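Local coordinates for C381 turret protein (Sulfolobus turreted icosahedral virus, PDB 4IND) that builds, as a chain of three jelly-roll domains, the turret of an archaeal icosahedral virus, assembling as five copies, at residues F171-G176 against L257-I262; T177-M182 against T225-L230; K43-L48 against Y87-F92; V56-V61 against A139-S144. All coordinates share one frame; numbering follows the deposited sequence.

Contact 1. Residues F171-G176 against L257-I262; sequences FRLRKG and LEVEEI. With 2HP (dihydrogenphosphate ion), chain U; 2HP (dihydrogenphosphate ion), chain Y.
Leu257 and Phe171 open this contact, CD2 of the leucine standing 4.4 Å from CE2 of the phenylalanine. The two backbones run in roughly the same sense, 29° apart, and stay too far off to pair, leaving side chains to fill the space between them. Glu258 turns to the other side of its strand, where its OE1 comes within 2.7 Å of O4 of a dihydrogenphosphate ion that Arg154 and Lys181 also bind. Val259 then meets two side chains, one with each methyl: its CG2 lies 4.0 Å from CZ of Phe171, and its CG1 is 4.1 Å from CD2 of Leu173. Phe171 reaches it because its CG sits between the backbone N and the carbonyl carbon (chi1 41°), which swings the ring toward the strand. Glu260 points away again and makes a salt bridge with Arg154. Glu261 returns to this side near Gly176, its OE1 4.4 Å from Arg174 NH2, too far for a salt bridge; the arginine is poorly ordered and the glutamate has two conformers, adding doubt. Arg174 is held more firmly by Phe149 O, and with Arg172 it faces a second dihydrogenphosphate, to which Arg172 NH2 donates to O1 over 3.2 Å and Arg174 NH1 gives O3 a weak bond. Leu79 N and Arg147 NH2 also donate to that anion. Strand 253-262 lies between strands 155-163 and 176-187 in one sheet, while Phe171, near the end of strand 168-172, belongs to the other, where it pairs with strand 238-243; apolar packing thus joins the two sheets of this jelly roll.

Contact 2. Residues T177-M182 against T225-L230; sequences TYAIKM and TFLVYL. With 2HP (dihydrogenphosphate ion), chain Y.
Leu230 and Ile180 bury more surface here than any other pair, and they meet diagonally across two antiparallel strands whose axes approach to 4.6 Å. Ile180 keeps CG1 anti to its carbonyl carbon (chi1 -64°) and carries CD1 on in an extended line, bringing it 3.7 Å from CD1 of Leu230. Opposite Ile180 is Val228, and the backbones of that pair exchange two bonds, Ile180 N to Val228 O at 2.9 Å and Val228 N to Ile180 O at 3.1 Å. Met182, third in buried area, lies beside Phe226 on this same apolar side, where Ile202 and Ile209 of the facing sheet press on Leu230; Tyr178 with Leu230 and Met182 with Phe226 are bonded in both directions. The other side of the ladder is more mixed. Ala179 CB rests 3.7 Å from CE1 of Tyr229, whose hydroxyl bonds to Asp235 of the second subunit. Lys181 squeezes its CG to 3.4 Å from CG2 of Thr225, then bends at its third torsion (chi3 -63°) so that NZ reaches O4 of a dihydrogenphosphate at 3.1 Å. The same NZ also donates to the Asp235 carbonyl of the second subunit. Six backbone bonds set the strand register, and the two sides differ in chemistry: one is largely apolar and faces the other sheet, though Tyr178 OH bonds to Arg174 O; the other offers an ammonium and a phenol to an anion and a neighbouring chain.

Contact 3. Residues K43-L48 against Y87-F92; sequences KQISYL and YNTNSF
Ile45 and Tyr87 mark the nearest approach of the two backbones, CA to CA 7.8 Å, a spacing too wide for strand pairing and bridged by side chains. Tyr87 does most of the work. Its CG is anti to the backbone N (chi1 177°), which lays the ring across residues 45 to 47 of the first strand. Ile45 meets it with the CG2 branch, 3.8 Å from CD2, the two side chains sliding past each other in opposite directions. At another part of the ring, Tyr47 CB touches CE1 at 3.7 Å, and the phenol end comes obliquely near the Ser46 carbonyl, Tyr87 OH to Ser46 O 3.6 Å. Ile45 uses its other branch for Thr89: CD1 approaches CG2 of the threonine to 3.6 Å, the chains crossing at about a right angle, and that same methyl lies at the edge of the Tyr87 ring, in its plane. The threonine hydroxyl faces a bridging water, which accepts from Lys43 NZ at 2.7 Å and donates to Thr89 OG1 at 2.9 Å; OG1 in turn bonds to the Gly137 carbonyl. Just beside it the chain turns, Asn88 OD1 accepting from Asn90 N at 3.0 Å in an Asx turn, while Asn88 ND2 holds the Phe92 carbonyl. The Tyr47 hydroxyl bonds to Asp72 of the second subunit. Strand 41-49 pairs with strand 52-60 in a two-stranded sheet, whereas Tyr87 lies next to the end of strand 78-88, flanked by strands 138-147 and 114-124; Ala139 of the first of these packs against both Ile45 and Tyr87.

Contact 4. Residues V56-V61 against A139-S144; sequences VSAPVV and AILEFS
Val56 starts the contact, its CG2 methyl lying 4.1 Å from CD1 of Leu141, with the two side chains crossing at about a right angle. Ser57 faces the other way, and Ala58 comes back to Leu141: its CB is only 3.4 Å from CD2, tighter than normal van der Waals contact. Both touches come from one leucine, whose CG, beside the backbone N and anti to the carbonyl carbon (chi1 -49°), brings the branch to this side, with CD1 on Val56 and CD2 on Ala58. Pro59 supplies the polar link. Its carbonyl accepts from Ile140 N at 2.9 Å, the donor sitting almost on the line of the C=O bond, and Ala139 CA leans on the same oxygen at 3.2 Å. The proline ring meanwhile lies against the Ile140 carbonyl, with CG 3.4 Å from that oxygen, which is buried without any polar partner in the model. At Val60 the backbones make a single bridge to Ala139, CA to CA 4.0 Å; the valine's CG2 rests 3.8 Å from the alanine CB. Val61 then continues the connection through its backbone to Gly137 and Leu138. The strand axes diverge strongly from a flat antiparallel pair, at 127°, consistent with a pairing limited to one bridge. Leu141 and Glu142 both face Lys85, a classic beta bulge in strand 138-147, and the contact as a whole joins a short two-stranded sheet to one main sheet of the first jelly-roll domain.

How the contacts relate
From the N terminus, 43-48 opens contact 3 and 56-61 opens contact 4; contact 3 closes at 87-92, contact 4 at 139-144, so the two loops cross. They share Ile45-Val56 and Tyr87-Ala139 backbone links, and together tie the two-stranded sheet 41-49/52-60 to the large sheet of the first domain. The chain then enters the second domain, where contact 1 opens at 171-176. Contact 2 follows at once, closing at 225-230, and is nested inside the loop that contact 1 closes at 257-262. Strands 176-187 and 253-262 join them side by side in one sheet. The two pairs lie 30 to 36 Å apart between centres.

Contact 1. Residues F171-G176 against L257-I262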
# COMPACT_ATOMS: atom_id res chain seq x y z
N PHE A 171 -12.24 19.98 -7.24
CA PHE A 171 -11.92 19.02 -6.18
C PHE A 171 -10.42 18.78 -6.14
O PHE A 171 -9.72 19.05 -7.10
CB PHE A 171 -12.72 17.71 -6.37
CG PHE A 171 -12.80 17.24 -7.79
CD1 PHE A 171 -11.81 16.45 -8.35
CD2 PHE A 171 -13.89 17.58 -8.58
CE1 PHE A 171 -11.89 16.01 -9.66
CE2 PHE A 171 -13.98 17.14 -9.90
CZ PHE A 171 -12.98 16.36 -10.44
N ARG A 172 -9.92 18.31 -5.00
CA ARG A 172 -8.49 18.02 -4.84
C ARG A 172 -8.30 16.53 -5.00
O ARG A 172 -9.03 15.74 -4.41
CB ARG A 172 -8.00 18.43 -3.44
CG ARG A 172 -6.53 18.13 -3.22
CD ARG A 172 -6.16 17.84 -1.77
NE ARG A 172 -6.67 16.55 -1.30
CZ ARG A 172 -6.50 16.10 -0.06
NH1 ARG A 172 -5.83 16.85 0.83
NH2 ARG A 172 -6.99 14.93 0.32
N LEU A 173 -7.31 16.13 -5.80
CA LEU A 173 -6.97 14.71 -5.94
C LEU A 173 -5.54 14.51 -5.50
O LEU A 173 -4.65 15.23 -5.95
CB LEU A 173 -7.11 14.26 -7.39
CG LEU A 173 -8.49 14.42 -8.02
CD1 LEU A 173 -8.45 13.92 -9.47
CD2 LEU A 173 -9.53 13.64 -7.22
N ARG A 174 -5.29 13.53 -4.63
CA ARG A 174 -3.92 13.26 -4.24
C ARG A 174 -3.30 12.43 -5.35
O ARG A 174 -3.99 12.04 -6.28
CB ARG A 174 -3.88 12.50 -2.93
CG ARG A 174 -4.63 11.19 -3.02
CD ARG A 174 -4.20 10.23 -1.94
NE ARG A 174 -4.95 8.99 -2.04
CZ ARG A 174 -6.09 8.74 -1.39
NH1 ARG A 174 -6.63 9.65 -0.58
NH2 ARG A 174 -6.69 7.57 -1.57
N LYS A 175 -2.02 12.12 -5.23
CA LYS A 175 -1.31 11.41 -6.29
C LYS A 175 -2.02 10.14 -6.72
O LYS A 175 -2.58 9.40 -5.91
CB LYS A 175 0.14 11.09 -5.88
CG LYS A 175 0.28 10.06 -4.76
CD LYS A 175 1.73 9.98 -4.26
CE LYS A 175 1.93 8.87 -3.24
NZ LYS A 175 1.80 7.52 -3.88
N GLY A 176 -2.01 9.89 -8.02
CA GLY A 176 -2.68 8.74 -8.59
C GLY A 176 -3.09 9.03 -10.01
O GLY A 176 -2.86 10.12 -10.51
N LEU A 257 -21.52 12.69 -12.33
CA LEU A 257 -20.08 12.83 -12.16
C LEU A 257 -19.54 11.67 -11.37
O LEU A 257 -19.97 11.40 -10.25
CB LEU A 257 -19.75 14.13 -11.42
CG LEU A 257 -18.26 14.30 -11.07
CD1 LEU A 257 -17.45 14.47 -12.33
CD2 LEU A 257 -18.07 15.52 -10.13
N GLU A 258 -18.56 11.00 -11.96
CA GLU A 258 -17.93 9.86 -11.33
C GLU A 258 -16.43 10.14 -11.42
O GLU A 258 -15.88 10.39 -12.50
CB GLU A 258 -18.38 8.60 -12.11
CG GLU A 258 -17.84 7.25 -11.67
CD GLU A 258 -18.44 6.12 -12.53
OE1 GLU A 258 -19.68 5.98 -12.52
OE2 GLU A 258 -17.67 5.40 -13.23
N VAL A 259 -15.77 10.15 -10.26
CA VAL A 259 -14.31 10.32 -10.20
C VAL A 259 -13.75 9.17 -9.40
O VAL A 259 -14.13 8.98 -8.25
CB VAL A 259 -13.93 11.64 -9.50
CG1 VAL A 259 -12.42 11.87 -9.57
CG2 VAL A 259 -14.69 12.80 -10.11
N GLU A 260 -12.85 8.40 -9.99
CA GLU A 260 -12.39 7.16 -9.38
C GLU A 260 -10.95 6.88 -9.73
O GLU A 260 -10.50 7.17 -10.85
CB GLU A 260 -13.28 6.00 -9.85
CG GLU A 260 -13.34 5.92 -11.35
CD GLU A 260 -14.66 5.37 -11.87
OE1 GLU A 260 -15.44 4.79 -11.09
OE2 GLU A 260 -14.92 5.53 -13.08
N GLU A 261 -10.20 6.33 -8.78
CA GLU A 261 -8.81 5.98 -9.03
C GLU A 261 -8.73 4.72 -9.90
O GLU A 261 -9.51 3.78 -9.73
CB GLU A 261 -8.07 5.75 -7.71
CG GLU A 261 -6.55 5.78 -7.84
CD GLU A 261 -5.82 5.58 -6.52
OE1 GLU A 261 -6.48 5.58 -5.45
OE2 GLU A 261 -4.59 5.41 -6.55
N ILE A 262 -7.77 4.71 -10.83
CA ILE A 262 -7.55 3.54 -11.68
C ILE A 262 -6.10 3.05 -11.59
O ILE A 262 -5.22 3.78 -11.12
CB ILE A 262 -7.89 3.81 -13.17
CG1 ILE A 262 -6.96 4.87 -13.75
CG2 ILE A 262 -9.38 4.19 -13.31
CD1 ILE A 262 -6.92 4.86 -15.30
P 2HP U . -9.86 12.28 0.39
O1 2HP U . -8.91 12.59 -0.75
O2 2HP U . -9.60 13.44 1.29
O3 2HP U . -9.44 10.92 1.04
O4 2HP U . -11.37 12.30 -0.01
P 2HP Y . -19.66 2.05 -13.53
O1 2HP Y . -19.28 1.31 -14.85
O2 2HP Y . -18.69 1.74 -12.43
O3 2HP Y . -20.94 1.52 -12.97
O4 2HP Y . -19.74 3.57 -13.81

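Contact 2. Residues T177-M182 against T225-L230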
# COMPACT_ATOMS: atom_id res chain seq x y z
N THR A 177 -3.68 8.05 -10.68
CA THR A 177 -4.32 8.29 -11.96
C THR A 177 -5.80 8.08 -11.76
O THR A 177 -6.22 7.15 -11.06
CB THR A 177 -3.77 7.34 -13.04
OG1 THR A 177 -2.36 7.57 -13.19
CG2 THR A 177 -4.47 7.58 -14.38
N TYR A 178 -6.61 8.96 -12.35
CA TYR A 178 -8.05 8.92 -12.13
C TYR A 178 -8.84 8.94 -13.41
O TYR A 178 -8.46 9.57 -14.40
CB TYR A 178 -8.47 10.14 -11.33
CG TYR A 178 -7.86 10.22 -9.95
CD1 TYR A 178 -8.57 9.83 -8.83
CD2 TYR A 178 -6.57 10.70 -9.78
CE1 TYR A 178 -8.01 9.92 -7.55
CE2 TYR A 178 -6.00 10.80 -8.50
CZ TYR A 178 -6.72 10.40 -7.40
OH TYR A 178 -6.18 10.51 -6.14
N ALA A 179 -9.98 8.26 -13.38
CA ALA A 179 -10.97 8.38 -14.45
C ALA A 179 -11.99 9.40 -14.00
O ALA A 179 -12.43 9.38 -12.84
CB ALA A 179 -11.62 7.05 -14.72
N ILE A 180 -12.38 10.30 -14.90
CA ILE A 180 -13.50 11.19 -14.64
C ILE A 180 -14.54 10.88 -15.70
O ILE A 180 -14.30 11.07 -16.89
CB ILE A 180 -13.09 12.64 -14.74
CG1 ILE A 180 -12.06 12.96 -13.65
CG2 ILE A 180 -14.31 13.54 -14.61
CD1 ILE A 180 -11.42 14.34 -13.81
N LYS A 181 -15.68 10.35 -15.27
CA LYS A 181 -16.72 9.91 -16.17
C LYS A 181 -17.94 10.80 -15.95
O LYS A 181 -18.38 11.04 -14.81
CB LYS A 181 -17.08 8.44 -15.93
CG LYS A 181 -18.06 7.86 -16.95
CD LYS A 181 -18.54 6.46 -16.56
CE LYS A 181 -17.39 5.46 -16.53
NZ LYS A 181 -17.89 4.07 -16.25
N MET A 182 -18.49 11.32 -17.04
CA MET A 182 -19.68 12.14 -16.94
C MET A 182 -20.76 11.73 -17.94
O MET A 182 -20.74 12.15 -19.09
CB MET A 182 -19.30 13.62 -17.08
CG MET A 182 -18.25 14.04 -16.07
SD MET A 182 -17.37 15.55 -16.50
CE MET A 182 -18.74 16.66 -16.78
N THR A 225 -21.60 9.80 -22.83
CA THR A 225 -20.72 9.78 -21.66
C THR A 225 -19.36 10.36 -22.03
O THR A 225 -18.76 9.95 -23.02
CB THR A 225 -20.52 8.34 -21.13
OG1 THR A 225 -21.79 7.72 -20.91
CG2 THR A 225 -19.73 8.36 -19.83
N PHE A 226 -18.90 11.33 -21.25
CA PHE A 226 -17.51 11.77 -21.36
C PHE A 226 -16.69 10.90 -20.41
O PHE A 226 -17.13 10.60 -19.29
CB PHE A 226 -17.37 13.23 -20.92
CG PHE A 226 -18.10 14.21 -21.81
CD1 PHE A 226 -17.76 14.34 -23.15
CD2 PHE A 226 -19.10 15.01 -21.30
CE1 PHE A 226 -18.43 15.24 -23.97
CE2 PHE A 226 -19.77 15.93 -22.10
CZ PHE A 226 -19.43 16.04 -23.42
N LEU A 227 -15.53 10.47 -20.87
CA LEU A 227 -14.64 9.66 -20.04
C LEU A 227 -13.23 10.09 -20.37
O LEU A 227 -12.73 9.82 -21.47
CB LEU A 227 -14.82 8.17 -20.35
CG LEU A 227 -13.85 7.22 -19.63
CD1 LEU A 227 -13.85 7.51 -18.13
CD2 LEU A 227 -14.19 5.76 -19.88
N VAL A 228 -12.60 10.77 -19.44
CA VAL A 228 -11.22 11.20 -19.60
C VAL A 228 -10.40 10.79 -18.38
O VAL A 228 -10.96 10.34 -17.40
CB VAL A 228 -11.12 12.72 -19.84
CG1 VAL A 228 -11.87 13.10 -21.09
CG2 VAL A 228 -11.67 13.47 -18.63
N TYR A 229 -9.08 10.92 -18.46
CA TYR A 229 -8.24 10.44 -17.39
C TYR A 229 -7.20 11.50 -17.05
O TYR A 229 -6.70 12.17 -17.94
CB TYR A 229 -7.54 9.13 -17.82
CG TYR A 229 -8.46 8.03 -18.28
CD1 TYR A 229 -8.97 7.10 -17.39
CD2 TYR A 229 -8.81 7.91 -19.61
CE1 TYR A 229 -9.80 6.06 -17.83
CE2 TYR A 229 -9.65 6.88 -20.05
CZ TYR A 229 -10.14 5.97 -19.15
OH TYR A 229 -10.97 4.96 -19.56
N LEU A 230 -6.87 11.63 -15.77
CA LEU A 230 -5.84 12.55 -15.33
C LEU A 230 -4.77 11.79 -14.60
O LEU A 230 -5.09 11.04 -13.67
CB LEU A 230 -6.42 13.56 -14.32
CG LEU A 230 -7.43 14.57 -14.81
CD1 LEU A 230 -7.85 15.47 -13.62
CD2 LEU A 230 -6.80 15.38 -15.89
P 2HP Y . -19.66 2.05 -13.53
O1 2HP Y . -19.28 1.31 -14.85
O2 2HP Y . -18.69 1.74 -12.43
O3 2HP Y . -20.94 1.52 -12.97
O4 2HP Y . -19.74 3.57 -13.81

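Contact 3. Residues K43-L48 against Y87-F92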
# COMPACT_ATOMS: atom_id res chain seq x y z
N LYS A 43 -41.75 18.62 11.61
CA LYS A 43 -42.97 18.06 11.02
C LYS A 43 -42.88 16.57 10.80
O LYS A 43 -41.80 16.00 10.62
CB LYS A 43 -43.30 18.72 9.68
CG LYS A 43 -43.78 20.15 9.79
CD LYS A 43 -44.32 20.66 8.46
CE LYS A 43 -44.85 22.08 8.60
NZ LYS A 43 -44.90 22.79 7.28
N GLN A 44 -44.03 15.93 10.80
CA GLN A 44 -44.04 14.52 10.50
C GLN A 44 -43.99 14.33 8.98
O GLN A 44 -44.85 14.83 8.25
CB GLN A 44 -45.26 13.84 11.10
CG GLN A 44 -45.19 12.33 10.97
CD GLN A 44 -46.08 11.60 11.95
OE1 GLN A 44 -45.73 11.39 13.11
NE2 GLN A 44 -47.26 11.21 11.47
N ILE A 45 -42.97 13.61 8.52
CA ILE A 45 -42.68 13.44 7.10
C ILE A 45 -42.89 11.96 6.74
O ILE A 45 -42.41 11.07 7.44
CB ILE A 45 -41.18 13.81 6.83
CG1 ILE A 45 -40.95 15.31 7.03
CG2 ILE A 45 -40.73 13.34 5.45
CD1 ILE A 45 -41.93 16.19 6.31
N SER A 46 -43.57 11.70 5.64
CA SER A 46 -43.81 10.34 5.20
C SER A 46 -43.43 10.18 3.73
O SER A 46 -43.75 11.04 2.91
CB SER A 46 -45.29 9.99 5.34
OG SER A 46 -45.74 10.17 6.67
N TYR A 47 -42.78 9.08 3.38
CA TYR A 47 -42.54 8.80 1.96
C TYR A 47 -42.42 7.30 1.73
O TYR A 47 -42.20 6.54 2.66
CB TYR A 47 -41.31 9.55 1.42
CG TYR A 47 -39.98 9.24 2.09
CD1 TYR A 47 -39.10 8.30 1.55
CD2 TYR A 47 -39.57 9.91 3.23
CE1 TYR A 47 -37.86 8.04 2.15
CE2 TYR A 47 -38.35 9.64 3.84
CZ TYR A 47 -37.50 8.71 3.30
OH TYR A 47 -36.28 8.45 3.91
N LEU A 48 -42.58 6.89 0.47
CA LEU A 48 -42.68 5.47 0.12
C LEU A 48 -41.33 4.81 -0.19
O LEU A 48 -40.50 5.37 -0.93
CB LEU A 48 -43.58 5.30 -1.10
CG LEU A 48 -45.07 5.48 -0.88
CD1 LEU A 48 -45.79 5.36 -2.20
CD2 LEU A 48 -45.56 4.44 0.09
N TYR A 87 -36.65 15.93 1.80
CA TYR A 87 -37.96 15.60 1.30
C TYR A 87 -38.71 16.90 0.99
O TYR A 87 -38.82 17.80 1.83
CB TYR A 87 -38.77 14.75 2.30
CG TYR A 87 -40.17 14.46 1.81
CD1 TYR A 87 -40.42 13.39 0.96
CD2 TYR A 87 -41.25 15.26 2.18
CE1 TYR A 87 -41.69 13.12 0.50
CE2 TYR A 87 -42.55 15.00 1.73
CZ TYR A 87 -42.75 13.92 0.88
OH TYR A 87 -44.02 13.63 0.40
N ASN A 88 -39.20 17.01 -0.24
CA ASN A 88 -39.85 18.23 -0.68
C ASN A 88 -41.33 18.15 -0.33
O ASN A 88 -42.09 17.40 -0.95
CB ASN A 88 -39.67 18.41 -2.19
CG ASN A 88 -40.35 19.68 -2.70
OD1 ASN A 88 -40.79 20.53 -1.91
ND2 ASN A 88 -40.44 19.82 -4.02
N THR A 89 -41.74 18.87 0.71
CA THR A 89 -43.13 18.82 1.16
C THR A 89 -44.04 19.65 0.30
O THR A 89 -45.25 19.58 0.45
CB THR A 89 -43.30 19.29 2.63
OG1 THR A 89 -43.01 20.69 2.70
CG2 THR A 89 -42.37 18.54 3.59
N ASN A 90 -43.47 20.49 -0.57
CA ASN A 90 -44.26 21.33 -1.47
C ASN A 90 -44.93 20.52 -2.60
O ASN A 90 -44.43 19.49 -3.02
CB ASN A 90 -43.36 22.40 -2.13
CG ASN A 90 -42.62 23.26 -1.11
OD1 ASN A 90 -41.63 23.08 -0.77
ND2 ASN A 90 -43.16 24.14 -0.71
N SER A 91 -46.05 21.03 -3.11
CA SER A 91 -46.69 20.39 -4.25
C SER A 91 -46.14 20.92 -5.57
O SER A 91 -46.76 20.76 -6.62
CB SER A 91 -48.19 20.60 -4.17
OG SER A 91 -48.49 21.98 -4.16
N PHE A 92 -44.97 21.55 -5.51
CA PHE A 92 -44.27 22.03 -6.71
C PHE A 92 -42.78 21.73 -6.56
O PHE A 92 -42.30 21.51 -5.44
CB PHE A 92 -44.48 23.54 -6.90
CG PHE A 92 -44.26 24.34 -5.64
CD1 PHE A 92 -42.98 24.68 -5.24
CD2 PHE A 92 -45.34 24.76 -4.86
CE1 PHE A 92 -42.76 25.41 -4.08
CE2 PHE A 92 -45.14 25.48 -3.71
CZ PHE A 92 -43.85 25.82 -3.31
O HOH W 1 -44.55 21.96 4.78

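Contact 4. Residues V56-V61 against A139-S144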
# COMPACT_ATOMS: atom_id res chain seq x y z
N VAL A 56 -40.91 9.81 9.63
CA VAL A 56 -39.98 10.47 10.58
C VAL A 56 -40.48 11.87 10.97
O VAL A 56 -41.31 12.47 10.26
CB VAL A 56 -38.56 10.57 10.01
CG1 VAL A 56 -37.98 9.18 9.76
CG2 VAL A 56 -38.55 11.39 8.73
N SER A 57 -40.00 12.39 12.09
CA SER A 57 -40.21 13.80 12.42
C SER A 57 -38.91 14.53 12.12
O SER A 57 -37.88 14.18 12.67
CB SER A 57 -40.56 13.96 13.90
OG SER A 57 -41.79 13.35 14.17
N ALA A 58 -38.97 15.52 11.23
CA ALA A 58 -37.76 16.17 10.72
C ALA A 58 -37.98 17.67 10.60
O ALA A 58 -39.12 18.12 10.49
CB ALA A 58 -37.37 15.56 9.37
N PRO A 59 -36.89 18.45 10.63
CA PRO A 59 -37.01 19.91 10.48
C PRO A 59 -37.36 20.29 9.03
O PRO A 59 -36.79 19.73 8.08
CB PRO A 59 -35.59 20.40 10.87
CG PRO A 59 -34.71 19.23 10.44
CD PRO A 59 -35.51 18.03 10.88
N VAL A 60 -38.33 21.18 8.86
CA VAL A 60 -38.69 21.68 7.54
C VAL A 60 -38.43 23.18 7.48
O VAL A 60 -38.78 23.90 8.41
CB VAL A 60 -40.20 21.44 7.27
CG1 VAL A 60 -40.57 21.91 5.86
CG2 VAL A 60 -40.55 19.96 7.45
N VAL A 61 -37.86 23.65 6.38
CA VAL A 61 -37.66 25.08 6.18
C VAL A 61 -39.02 25.75 5.99
O VAL A 61 -39.80 25.38 5.12
CB VAL A 61 -36.75 25.36 4.97
CG1 VAL A 61 -36.54 26.88 4.83
CG2 VAL A 61 -35.42 24.64 5.12
N ALA A 139 -37.82 19.40 3.85
CA ALA A 139 -37.48 18.74 5.10
C ALA A 139 -36.04 18.23 4.99
O ALA A 139 -35.66 17.67 3.96
CB ALA A 139 -38.44 17.56 5.31
N ILE A 140 -35.25 18.42 6.04
CA ILE A 140 -33.88 17.92 6.05
C ILE A 140 -33.78 16.70 6.97
O ILE A 140 -33.93 16.82 8.18
CB ILE A 140 -32.91 19.01 6.53
CG1 ILE A 140 -33.22 20.33 5.82
CG2 ILE A 140 -31.46 18.59 6.32
CD1 ILE A 140 -32.57 21.55 6.46
N LEU A 141 -33.53 15.53 6.39
CA LEU A 141 -33.58 14.29 7.16
C LEU A 141 -32.22 13.82 7.69
O LEU A 141 -32.12 13.33 8.82
CB LEU A 141 -34.22 13.15 6.36
CG LEU A 141 -35.55 13.35 5.63
CD1 LEU A 141 -36.24 12.01 5.37
CD2 LEU A 141 -36.47 14.27 6.37
N GLU A 142 -31.19 13.94 6.85
CA GLU A 142 -29.84 13.50 7.22
C GLU A 142 -28.82 14.39 6.56
O GLU A 142 -29.07 14.94 5.50
CB GLU A 142 -29.57 12.05 6.81
CG GLU A 142 -30.45 10.99 7.46
CD GLU A 142 -30.23 9.59 6.85
OE1 GLU A 142 -31.23 8.98 6.40
OE2 GLU A 142 -29.08 9.08 6.85
N PHE A 143 -27.66 14.54 7.18
CA PHE A 143 -26.57 15.30 6.59
C PHE A 143 -25.31 14.51 6.87
O PHE A 143 -25.01 14.22 8.04
CB PHE A 143 -26.47 16.69 7.22
CG PHE A 143 -25.42 17.57 6.57
CD1 PHE A 143 -25.71 18.32 5.44
CD2 PHE A 143 -24.13 17.63 7.11
CE1 PHE A 143 -24.73 19.13 4.85
CE2 PHE A 143 -23.15 18.42 6.54
CZ PHE A 143 -23.45 19.19 5.42
N SER A 144 -24.59 14.17 5.80
CA SER A 144 -23.44 13.27 5.86
C SER A 144 -22.21 13.90 5.20
O SER A 144 -22.27 14.39 4.08
CB SER A 144 -23.76 11.92 5.19
OG SER A 144 -22.57 11.14 4.97